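Local coordinates for G protein alpha subunit (PDB 4FID) that binds GDP and, as the alpha subunit of a heterotrimeric G protein, probably relays transmembrane signals as a GTPase, at residues L56-M67 against G102-F113; I189-Y197 against R209-I220. One frame throughout, in Å; residues are numbered along the deposited sequence.

Contact 1. Residues L56-M67 against G102-F113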
loop_
_atom_site.group_PDB
_atom_site.type_symbol
_atom_site.label_atom_id
_atom_site.label_comp_id
_atom_site.label_asym_id
_atom_site.label_seq_id
_atom_site.Cartn_x
_atom_site.Cartn_y
_atom_site.Cartn_z
ATOM N N LEU A 56 -13.414 -15.115 3.426
ATOM C CA LEU A 56 -14.767 -14.584 3.613
ATOM C C LEU A 56 -15.759 -15.687 3.991
ATOM O O LEU A 56 -16.590 -15.497 4.884
ATOM C CB LEU A 56 -15.261 -13.803 2.373
ATOM C CG LEU A 56 -14.776 -12.366 2.164
ATOM C CD1 LEU A 56 -15.028 -11.827 0.735
ATOM C CD2 LEU A 56 -15.422 -11.454 3.182
ATOM N N ILE A 57 -15.684 -16.832 3.319
ATOM C CA ILE A 57 -16.540 -17.968 3.693
ATOM C C ILE A 57 -16.355 -18.361 5.164
ATOM O O ILE A 57 -17.336 -18.477 5.907
ATOM C CB ILE A 57 -16.290 -19.212 2.816
ATOM C CG1 ILE A 57 -16.556 -18.901 1.344
ATOM C CG2 ILE A 57 -17.166 -20.356 3.265
ATOM C CD1 ILE A 57 -16.242 -20.058 0.383
ATOM N N GLU A 58 -15.100 -18.563 5.573
ATOM C CA GLU A 58 -14.769 -18.840 6.971
ATOM C C GLU A 58 -15.270 -17.743 7.925
ATOM O O GLU A 58 -15.942 -18.024 8.918
ATOM C CB GLU A 58 -13.263 -19.055 7.137
ATOM C CG GLU A 58 -12.776 -19.009 8.579
ATOM C CD GLU A 58 -11.255 -19.045 8.685
ATOM O OE1 GLU A 58 -10.722 -18.750 9.778
ATOM O OE2 GLU A 58 -10.595 -19.367 7.674
ATOM N N GLN A 59 -14.958 -16.496 7.620
ATOM C CA GLN A 59 -15.480 -15.374 8.400
ATOM C C GLN A 59 -17.020 -15.294 8.427
ATOM O O GLN A 59 -17.598 -14.882 9.426
ATOM C CB GLN A 59 -14.867 -14.035 7.940
ATOM C CG GLN A 59 -13.370 -13.890 8.236
ATOM C CD GLN A 59 -13.031 -14.098 9.716
ATOM O OE1 GLN A 59 -13.696 -13.557 10.612
ATOM N NE2 GLN A 59 -11.990 -14.884 9.976
ATOM N N SER A 60 -17.702 -15.688 7.361
ATOM C CA SER A 60 -19.164 -15.604 7.418
ATOM C C SER A 60 -19.734 -16.565 8.460
ATOM O O SER A 60 -20.834 -16.354 8.958
ATOM C CB SER A 60 -19.812 -15.857 6.058
ATOM O OG SER A 60 -19.797 -17.233 5.745
ATOM N N ALA A 61 -18.977 -17.614 8.777
ATOM C CA ALA A 61 -19.384 -18.609 9.770
ATOM C C ALA A 61 -19.126 -18.068 11.168
ATOM O O ALA A 61 -20.005 -18.080 12.037
ATOM C CB ALA A 61 -18.617 -19.910 9.564
ATOM N N ILE A 62 -17.905 -17.588 11.369
ATOM C CA ILE A 62 -17.507 -16.956 12.616
ATOM C C ILE A 62 -18.417 -15.766 13.002
ATOM O O ILE A 62 -18.623 -15.495 14.181
ATOM C CB ILE A 62 -16.024 -16.517 12.531
ATOM C CG1 ILE A 62 -15.120 -17.742 12.347
ATOM C CG2 ILE A 62 -15.613 -15.709 13.759
ATOM C CD1 ILE A 62 -13.644 -17.413 12.188
ATOM N N LEU A 63 -18.980 -15.077 12.012
ATOM C CA LEU A 63 -19.770 -13.872 12.278
ATOM C C LEU A 63 -21.279 -14.038 12.006
ATOM O O LEU A 63 -22.029 -13.060 11.973
ATOM C CB LEU A 63 -19.204 -12.674 11.504
ATOM C CG LEU A 63 -17.779 -12.217 11.855
ATOM C CD1 LEU A 63 -17.192 -11.308 10.788
ATOM C CD2 LEU A 63 -17.769 -11.500 13.183
ATOM N N ASN A 64 -21.725 -15.275 11.830
ATOM C CA ASN A 64 -23.158 -15.543 11.707
ATOM C C ASN A 64 -23.863 -14.682 10.656
ATOM O O ASN A 64 -24.783 -13.932 10.978
ATOM C CB ASN A 64 -23.859 -15.369 13.057
ATOM C CG ASN A 64 -23.042 -15.916 14.210
ATOM O OD1 ASN A 64 -22.867 -17.134 14.347
ATOM N ND2 ASN A 64 -22.525 -15.012 15.049
ATOM N N HIS A 65 -23.412 -14.786 9.408
ATOM C CA HIS A 65 -24.140 -14.251 8.268
ATOM C C HIS A 65 -24.410 -15.409 7.305
ATOM O O HIS A 65 -23.620 -15.668 6.393
ATOM C CB HIS A 65 -23.323 -13.189 7.537
ATOM C CG HIS A 65 -22.835 -12.085 8.416
ATOM N ND1 HIS A 65 -23.677 -11.143 8.956
ATOM C CD2 HIS A 65 -21.587 -11.763 8.827
ATOM C CE1 HIS A 65 -22.968 -10.289 9.680
ATOM N NE2 HIS A 65 -21.702 -10.644 9.617
ATOM N N PRO A 66 -25.524 -16.116 7.497
ATOM C CA PRO A 66 -25.758 -17.292 6.662
ATOM C C PRO A 66 -25.680 -17.026 5.148
ATOM O O PRO A 66 -25.984 -15.929 4.654
ATOM C CB PRO A 66 -27.163 -17.737 7.085
ATOM C CG PRO A 66 -27.259 -17.302 8.485
ATOM C CD PRO A 66 -26.573 -15.954 8.512
HETATM N N MSE A 67 -25.262 -18.063 4.430
HETATM C CA MSE A 67 -25.128 -18.031 2.987
HETATM C C MSE A 67 -26.320 -18.689 2.304
HETATM O O MSE A 67 -26.817 -19.719 2.757
HETATM C CB MSE A 67 -23.884 -18.808 2.589
HETATM C CG MSE A 67 -22.635 -17.977 2.377
HETATM SE SE MSE A 67 -21.167 -19.171 1.876
HETATM C CE MSE A 67 -20.302 -19.207 3.598
ATOM N N GLY A 102 -24.827 -13.063 2.395
ATOM C CA GLY A 102 -24.066 -13.333 3.607
ATOM C C GLY A 102 -22.596 -12.980 3.490
ATOM O O GLY A 102 -21.966 -12.538 4.455
ATOM N N ILE A 103 -22.051 -13.200 2.296
ATOM C CA ILE A 103 -20.676 -12.871 1.988
ATOM C C ILE A 103 -20.506 -11.342 1.972
ATOM O O ILE A 103 -19.563 -10.780 2.551
ATOM C CB ILE A 103 -20.282 -13.505 0.643
ATOM C CG1 ILE A 103 -20.198 -15.015 0.799
ATOM C CG2 ILE A 103 -18.918 -13.009 0.163
ATOM C CD1 ILE A 103 -18.988 -15.473 1.648
ATOM N N GLN A 104 -21.447 -10.666 1.328
ATOM C CA GLN A 104 -21.428 -9.216 1.290
ATOM C C GLN A 104 -21.476 -8.615 2.708
ATOM O O GLN A 104 -20.705 -7.713 3.038
ATOM C CB GLN A 104 -22.578 -8.711 0.420
ATOM C CG GLN A 104 -22.279 -7.406 -0.293
ATOM C CD GLN A 104 -20.996 -7.453 -1.102
ATOM O OE1 GLN A 104 -20.622 -8.492 -1.646
ATOM N NE2 GLN A 104 -20.315 -6.315 -1.187
ATOM N N ALA A 105 -22.370 -9.130 3.548
ATOM C CA ALA A 105 -22.439 -8.723 4.952
ATOM C C ALA A 105 -21.107 -8.943 5.700
ATOM O O ALA A 105 -20.710 -8.141 6.562
ATOM C CB ALA A 105 -23.575 -9.469 5.660
ATOM N N THR A 106 -20.434 -10.043 5.371
ATOM C CA THR A 106 -19.178 -10.398 6.003
ATOM C C THR A 106 -18.068 -9.477 5.507
ATOM O O THR A 106 -17.169 -9.094 6.270
ATOM C CB THR A 106 -18.813 -11.856 5.686
ATOM O OG1 THR A 106 -19.812 -12.730 6.230
ATOM C CG2 THR A 106 -17.442 -12.215 6.250
ATOM N N TYR A 107 -18.142 -9.113 4.229
ATOM C CA TYR A 107 -17.156 -8.213 3.644
ATOM C C TYR A 107 -17.214 -6.844 4.315
ATOM O O TYR A 107 -16.183 -6.234 4.562
ATOM C CB TYR A 107 -17.352 -8.089 2.130
ATOM C CG TYR A 107 -16.464 -7.052 1.475
ATOM C CD1 TYR A 107 -15.163 -7.360 1.093
ATOM C CD2 TYR A 107 -16.933 -5.764 1.225
ATOM C CE1 TYR A 107 -14.352 -6.412 0.495
ATOM C CE2 TYR A 107 -16.138 -4.815 0.623
ATOM C CZ TYR A 107 -14.848 -5.141 0.258
ATOM O OH TYR A 107 -14.049 -4.194 -0.342
ATOM N N GLU A 108 -18.426 -6.379 4.618
ATOM C CA GLU A 108 -18.619 -5.099 5.302
ATOM C C GLU A 108 -18.092 -5.095 6.742
ATOM O O GLU A 108 -17.857 -4.036 7.315
ATOM C CB GLU A 108 -20.092 -4.686 5.275
ATOM C CG GLU A 108 -20.662 -4.548 3.872
ATOM C CD GLU A 108 -19.794 -3.685 2.963
ATOM O OE1 GLU A 108 -19.887 -3.822 1.718
ATOM O OE2 GLU A 108 -19.008 -2.869 3.492
ATOM N N GLU A 109 -17.900 -6.272 7.331
ATOM C CA GLU A 109 -17.294 -6.338 8.663
ATOM C C GLU A 109 -15.785 -6.590 8.559
ATOM O O GLU A 109 -15.150 -7.039 9.502
ATOM C CB GLU A 109 -17.993 -7.379 9.545
ATOM C CG GLU A 109 -19.474 -7.082 9.795
ATOM C CD GLU A 109 -20.095 -7.956 10.885
ATOM O OE1 GLU A 109 -21.278 -7.735 11.229
ATOM O OE2 GLU A 109 -19.407 -8.861 11.404
ATOM N N SER A 110 -15.232 -6.279 7.394
ATOM C CA SER A 110 -13.817 -6.420 7.101
ATOM C C SER A 110 -12.899 -5.940 8.232
ATOM O O SER A 110 -11.751 -6.391 8.352
ATOM C CB SER A 110 -13.511 -5.620 5.848
ATOM O OG SER A 110 -12.345 -6.092 5.226
ATOM N N ALA A 111 -13.387 -4.988 9.028
ATOM C CA ALA A 111 -12.706 -4.596 10.259
ATOM C C ALA A 111 -13.509 -5.073 11.470
ATOM O O ALA A 111 -14.461 -4.412 11.898
ATOM C CB ALA A 111 -12.502 -3.108 10.319
ATOM N N LYS A 112 -13.098 -6.211 12.024
ATOM C CA LYS A 112 -11.894 -6.843 11.520
ATOM C C LYS A 112 -11.871 -8.373 11.509
ATOM O O LYS A 112 -12.393 -9.065 12.392
ATOM C CB LYS A 112 -10.647 -6.304 12.246
ATOM C CG LYS A 112 -10.513 -6.754 13.701
ATOM C CD LYS A 112 -9.282 -6.162 14.380
ATOM C CE LYS A 112 -9.233 -6.534 15.856
ATOM N NZ LYS A 112 -8.123 -5.833 16.562
ATOM N N PHE A 113 -11.307 -8.860 10.419
ATOM C CA PHE A 113 -10.485 -10.041 10.394
ATOM C C PHE A 113 -9.439 -9.476 9.464
ATOM O O PHE A 113 -9.426 -8.270 9.242
ATOM C CB PHE A 113 -11.213 -11.232 9.786
ATOM C CG PHE A 113 -12.199 -10.855 8.726
ATOM C CD1 PHE A 113 -11.834 -10.855 7.394
ATOM C CD2 PHE A 113 -13.488 -10.485 9.065
ATOM C CE1 PHE A 113 -12.734 -10.507 6.423
ATOM C CE2 PHE A 113 -14.391 -10.132 8.094
ATOM C CZ PHE A 113 -14.017 -10.145 6.773
#
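With CG anti to its carbonyl carbon (chi1 -68°), Gln59 lays CG over one face of the Phe113 ring, 3.4 Å from the ring centroid in a CH-pi contact. The bend at chi2 then turns the amide over the CB end of the ring, its plane 21° from that of the ring, with OE1 near CD2 and CB. Phe113 turns CG between its backbone N and carbonyl carbon, and its CZ comes up against Leu56 CD2.

Both segments belong to the all-helical domain that Galpha proteins add to their Ras-like core, and here helix 42-62 ends across helix 101-108, the short axes 9.0 Å apart at 86°. Thr106 sits at the crossing: its methyl CG2 packs on Gln59 CB at 3.6 Å, while OG1 faces Ser60 CB and gives its hydrogen to Gly102 O, which also takes Thr106 N from the other face of the carbonyl plane. On the flank, Leu56 spreads CD1 toward Ile103 CG2 and CD2 toward the backbone of Tyr107.

A Schellman motif, with Asn64 at positive phi as C-prime residue, ends the helix and brings His65 alongside Gly102. The His65 ring is sandwiched between Leu63 O and Ala105 CB, the latter 4.0 Å from the ring centroid. Glu109 OE1 lies at the ring's edge, 3.4 Å from His65 NE2, and the carboxylate stands nearly at right angles to the ring. Where glycine leaves room for the returning chain, Pro66 O approaches Gly102 CA to 3.4 Å.

Contact 2. Residues I189-Y197 against R209-I220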
loop_
_atom_site.group_PDB
_atom_site.type_symbol
_atom_site.label_atom_id
_atom_site.label_comp_id
_atom_site.label_asym_id
_atom_site.label_seq_id
_atom_site.Cartn_x
_atom_site.Cartn_y
_atom_site.Cartn_z
ATOM N N ILE A 189 11.606 9.304 1.198
ATOM C CA ILE A 189 10.157 9.336 1.266
ATOM C C ILE A 189 9.631 8.257 2.226
ATOM O O ILE A 189 9.826 7.063 1.998
ATOM C CB ILE A 189 9.547 9.141 -0.130
ATOM C CG1 ILE A 189 10.047 10.238 -1.080
ATOM C CG2 ILE A 189 8.017 9.132 -0.059
ATOM C CD1 ILE A 189 9.329 10.272 -2.432
ATOM N N PHE A 190 8.978 8.678 3.305
ATOM C CA PHE A 190 8.400 7.727 4.250
ATOM C C PHE A 190 6.921 7.503 3.937
ATOM O O PHE A 190 6.133 8.445 3.923
ATOM C CB PHE A 190 8.575 8.201 5.704
ATOM C CG PHE A 190 7.994 7.261 6.729
ATOM C CD1 PHE A 190 8.658 6.087 7.076
ATOM C CD2 PHE A 190 6.786 7.549 7.352
ATOM C CE1 PHE A 190 8.132 5.209 8.026
ATOM C CE2 PHE A 190 6.240 6.672 8.300
ATOM C CZ PHE A 190 6.924 5.505 8.642
ATOM N N VAL A 191 6.558 6.249 3.683
ATOM C CA VAL A 191 5.189 5.893 3.389
ATOM C C VAL A 191 4.548 5.233 4.588
ATOM O O VAL A 191 5.159 4.368 5.247
ATOM C CB VAL A 191 5.101 4.899 2.221
ATOM C CG1 VAL A 191 3.632 4.790 1.711
ATOM C CG2 VAL A 191 6.043 5.299 1.113
ATOM N N THR A 192 3.307 5.629 4.863
ATOM C CA THR A 192 2.544 5.008 5.929
ATOM C C THR A 192 1.063 4.866 5.540
ATOM O O THR A 192 0.509 5.661 4.776
ATOM C CB THR A 192 2.712 5.760 7.282
ATOM O OG1 THR A 192 2.170 4.971 8.358
ATOM C CG2 THR A 192 2.014 7.132 7.238
ATOM N N SER A 193 0.442 3.820 6.053
ATOM C CA SER A 193 -0.936 3.525 5.759
ATOM C C SER A 193 -1.801 4.256 6.760
ATOM O O SER A 193 -1.630 4.101 7.964
ATOM C CB SER A 193 -1.164 2.020 5.893
ATOM O OG SER A 193 -2.484 1.667 5.523
ATOM N N LEU A 194 -2.743 5.050 6.265
ATOM C CA LEU A 194 -3.662 5.733 7.159
ATOM C C LEU A 194 -4.652 4.741 7.740
ATOM O O LEU A 194 -5.147 4.923 8.852
ATOM C CB LEU A 194 -4.402 6.853 6.431
ATOM C CG LEU A 194 -3.638 8.173 6.286
ATOM C CD1 LEU A 194 -4.357 9.103 5.327
ATOM C CD2 LEU A 194 -3.498 8.804 7.654
ATOM N N ALA A 195 -4.944 3.681 6.996
ATOM C CA ALA A 195 -6.019 2.795 7.422
ATOM C C ALA A 195 -5.619 1.832 8.554
ATOM O O ALA A 195 -6.430 1.022 8.991
ATOM C CB ALA A 195 -6.608 2.047 6.234
ATOM N N GLU A 196 -4.383 1.944 9.038
ATOM C CA GLU A 196 -3.882 1.056 10.080
ATOM C C GLU A 196 -4.050 1.639 11.479
ATOM O O GLU A 196 -3.564 1.055 12.449
ATOM C CB GLU A 196 -2.401 0.708 9.843
ATOM C CG GLU A 196 -1.438 1.867 10.165
ATOM C CD GLU A 196 0.061 1.527 9.999
ATOM O OE1 GLU A 196 0.415 0.518 9.334
ATOM O OE2 GLU A 196 0.888 2.299 10.532
ATOM N N TYR A 197 -4.726 2.780 11.596
ATOM C CA TYR A 197 -4.875 3.431 12.905
ATOM C C TYR A 197 -5.510 2.546 13.991
ATOM O O TYR A 197 -5.329 2.799 15.170
ATOM C CB TYR A 197 -5.654 4.746 12.794
ATOM C CG TYR A 197 -7.082 4.557 12.365
ATOM C CD1 TYR A 197 -8.084 4.322 13.298
ATOM C CD2 TYR A 197 -7.431 4.598 11.018
ATOM C CE1 TYR A 197 -9.398 4.138 12.905
ATOM C CE2 TYR A 197 -8.740 4.420 10.615
ATOM C CZ TYR A 197 -9.713 4.196 11.564
ATOM O OH TYR A 197 -11.004 4.027 11.155
ATOM N N ARG A 209 0.177 -1.073 15.248
ATOM C CA ARG A 209 0.820 -0.737 13.989
ATOM C C ARG A 209 1.202 0.735 13.930
ATOM O O ARG A 209 2.245 1.100 13.387
ATOM C CB ARG A 209 -0.092 -1.092 12.807
ATOM C CG ARG A 209 -0.262 -2.573 12.607
ATOM C CD ARG A 209 -0.805 -2.909 11.239
ATOM N NE ARG A 209 -0.676 -4.344 10.981
ATOM C CZ ARG A 209 0.427 -4.909 10.494
ATOM N NH1 ARG A 209 1.484 -4.156 10.202
ATOM N NH2 ARG A 209 0.478 -6.221 10.298
ATOM N N LEU A 210 0.356 1.575 14.508
ATOM C CA LEU A 210 0.519 3.021 14.422
ATOM C C LEU A 210 1.786 3.483 15.146
ATOM O O LEU A 210 2.600 4.221 14.582
ATOM C CB LEU A 210 -0.733 3.719 14.956
ATOM C CG LEU A 210 -0.772 5.245 14.976
ATOM C CD1 LEU A 210 -0.570 5.859 13.587
ATOM C CD2 LEU A 210 -2.060 5.727 15.604
ATOM N N THR A 211 1.956 3.029 16.381
ATOM C CA THR A 211 3.140 3.356 17.169
ATOM C C THR A 211 4.428 2.745 16.599
ATOM O O THR A 211 5.511 3.336 16.684
ATOM C CB THR A 211 2.965 2.941 18.660
ATOM O OG1 THR A 211 2.672 1.538 18.751
ATOM C CG2 THR A 211 1.846 3.736 19.301
ATOM N N GLU A 212 4.318 1.558 16.024
ATOM C CA GLU A 212 5.443 0.998 15.296
ATOM C C GLU A 212 5.843 1.865 14.069
ATOM O O GLU A 212 7.025 2.106 13.860
ATOM C CB GLU A 212 5.161 -0.441 14.888
ATOM C CG GLU A 212 6.366 -1.141 14.295
ATOM C CD GLU A 212 5.984 -2.241 13.320
ATOM O OE1 GLU A 212 6.904 -2.924 12.815
ATOM O OE2 GLU A 212 4.770 -2.419 13.056
ATOM N N SER A 213 4.883 2.345 13.269
ATOM C CA SER A 213 5.246 3.223 12.154
ATOM C C SER A 213 5.879 4.507 12.637
ATOM O O SER A 213 6.854 4.982 12.050
ATOM C CB SER A 213 4.050 3.596 11.287
ATOM O OG SER A 213 3.361 2.445 10.894
ATOM N N ILE A 214 5.298 5.081 13.686
ATOM C CA ILE A 214 5.718 6.389 14.158
ATOM C C ILE A 214 7.180 6.330 14.582
ATOM O O ILE A 214 7.970 7.213 14.253
ATOM C CB ILE A 214 4.819 6.900 15.318
ATOM C CG1 ILE A 214 3.460 7.374 14.780
ATOM C CG2 ILE A 214 5.507 8.023 16.105
ATOM C CD1 ILE A 214 2.477 7.750 15.884
ATOM N N ALA A 215 7.544 5.269 15.292
ATOM C CA ALA A 215 8.896 5.139 15.782
ATOM C C ALA A 215 9.872 4.921 14.605
ATOM O O ALA A 215 11.006 5.412 14.628
ATOM C CB ALA A 215 8.970 4.010 16.800
ATOM N N VAL A 216 9.431 4.206 13.569
ATOM C CA VAL A 216 10.246 4.098 12.371
ATOM C C VAL A 216 10.535 5.485 11.818
ATOM O O VAL A 216 11.677 5.853 11.588
ATOM C CB VAL A 216 9.562 3.279 11.273
ATOM C CG1 VAL A 216 10.227 3.561 9.900
ATOM C CG2 VAL A 216 9.552 1.770 11.624
ATOM N N PHE A 217 9.484 6.260 11.606
ATOM C CA PHE A 217 9.654 7.617 11.119
ATOM C C PHE A 217 10.584 8.474 12.000
ATOM O O PHE A 217 11.465 9.150 11.478
ATOM C CB PHE A 217 8.308 8.290 10.927
ATOM C CG PHE A 217 8.411 9.750 10.638
ATOM C CD1 PHE A 217 8.818 10.192 9.386
ATOM C CD2 PHE A 217 8.099 10.685 11.617
ATOM C CE1 PHE A 217 8.910 11.550 9.105
ATOM C CE2 PHE A 217 8.190 12.036 11.358
ATOM C CZ PHE A 217 8.588 12.474 10.095
ATOM N N LYS A 218 10.395 8.438 13.318
ATOM C CA LYS A 218 11.283 9.149 14.256
ATOM C C LYS A 218 12.761 8.746 14.085
ATOM O O LYS A 218 13.673 9.557 14.290
ATOM C CB LYS A 218 10.844 8.951 15.716
ATOM C CG LYS A 218 9.536 9.652 16.124
ATOM C CD LYS A 218 9.541 11.149 15.814
ATOM C CE LYS A 218 8.247 11.842 16.272
ATOM N NZ LYS A 218 8.261 13.326 15.977
ATOM N N ASP A 219 13.000 7.498 13.700
ATOM C CA ASP A 219 14.348 7.096 13.311
ATOM C C ASP A 219 14.849 7.918 12.141
ATOM O O ASP A 219 15.901 8.560 12.236
ATOM C CB ASP A 219 14.398 5.626 12.941
ATOM C CG ASP A 219 14.318 4.742 14.148
ATOM O OD1 ASP A 219 14.048 3.526 13.978
ATOM O OD2 ASP A 219 14.523 5.277 15.266
ATOM N N ILE A 220 14.095 7.894 11.040
ATOM C CA ILE A 220 14.487 8.606 9.824
ATOM C C ILE A 220 14.861 10.051 10.168
ATOM O O ILE A 220 15.914 10.550 9.782
ATOM C CB ILE A 220 13.357 8.551 8.776
ATOM C CG1 ILE A 220 13.227 7.143 8.214
ATOM C CG2 ILE A 220 13.588 9.528 7.648
ATOM C CD1 ILE A 220 11.920 6.922 7.436
#
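Phe190 projects from strand 187-193 onto helix 209-222 in the Ras-like domain, a P-loop nucleotide-binding fold in which this helix follows the strand and runs back along the sheet. The short axes lie 9.7 Å apart and are almost antiparallel, at 172°. With CG anti to its backbone N (chi1 180°), the Phe190 ring lies among three helix side chains. Phe217 CB sits over one face, 3.9 Å from the ring centroid as a CH-pi contact, and the Phe217 ring itself leans at 47° to that of Phe190. Val216 CG1 and Ile220 CD1 approach obliquely near CE1 and CD1, and Ser213 O lies obliquely off Phe190 CZ, 3.4 Å from it. Phe274 of helix 263-275 adds to the cover round this ring.

Two residues on, Thr192 also faces the helix, but more lightly: its OG1 lies 3.7 Å from Ser213 CB. The chain then leaves the sheet, and Glu196 brings the next side chain across. Its carboxylate is carried on an extended chain past Arg209 CB, which lies 3.8 Å from Glu196 CD. The polar link between the two segments forms here: Ser213 OG, which also pairs with Ser13 OG, donates to the syn lone pair of Glu196 OE2 over 2.5 Å. Arg209 leads its guanidinium away from Glu196, toward Glu15 of the GDP site, with which it makes a long, weak ion pair.

Tyr197 turns its side chain off the helix; its hydroxyl bonds to Val248 O, while its backbone O lies 4.4 Å from Leu210 CD2.

Overall arrangement
Contact 1 comes wholly earlier in the chain than contact 2, and the two lie in different halves of the Galpha subunit: contact 1 joins helices 42-62 and 101-108 of the all-helical domain, contact 2 sets helix 209-222 against strand 187-193 of the central mixed sheet in the Ras-like domain. Their centres are 29 Å apart, and their nearest atoms stay about 7 Å apart. GDP lies near both: the side chains of Tyr107 in contact 1 and Arg209 in contact 2 are each about 9 Å from it. The nucleotide is thus approached from both domains, consistent with the cleft between them that holds it in Galpha proteins.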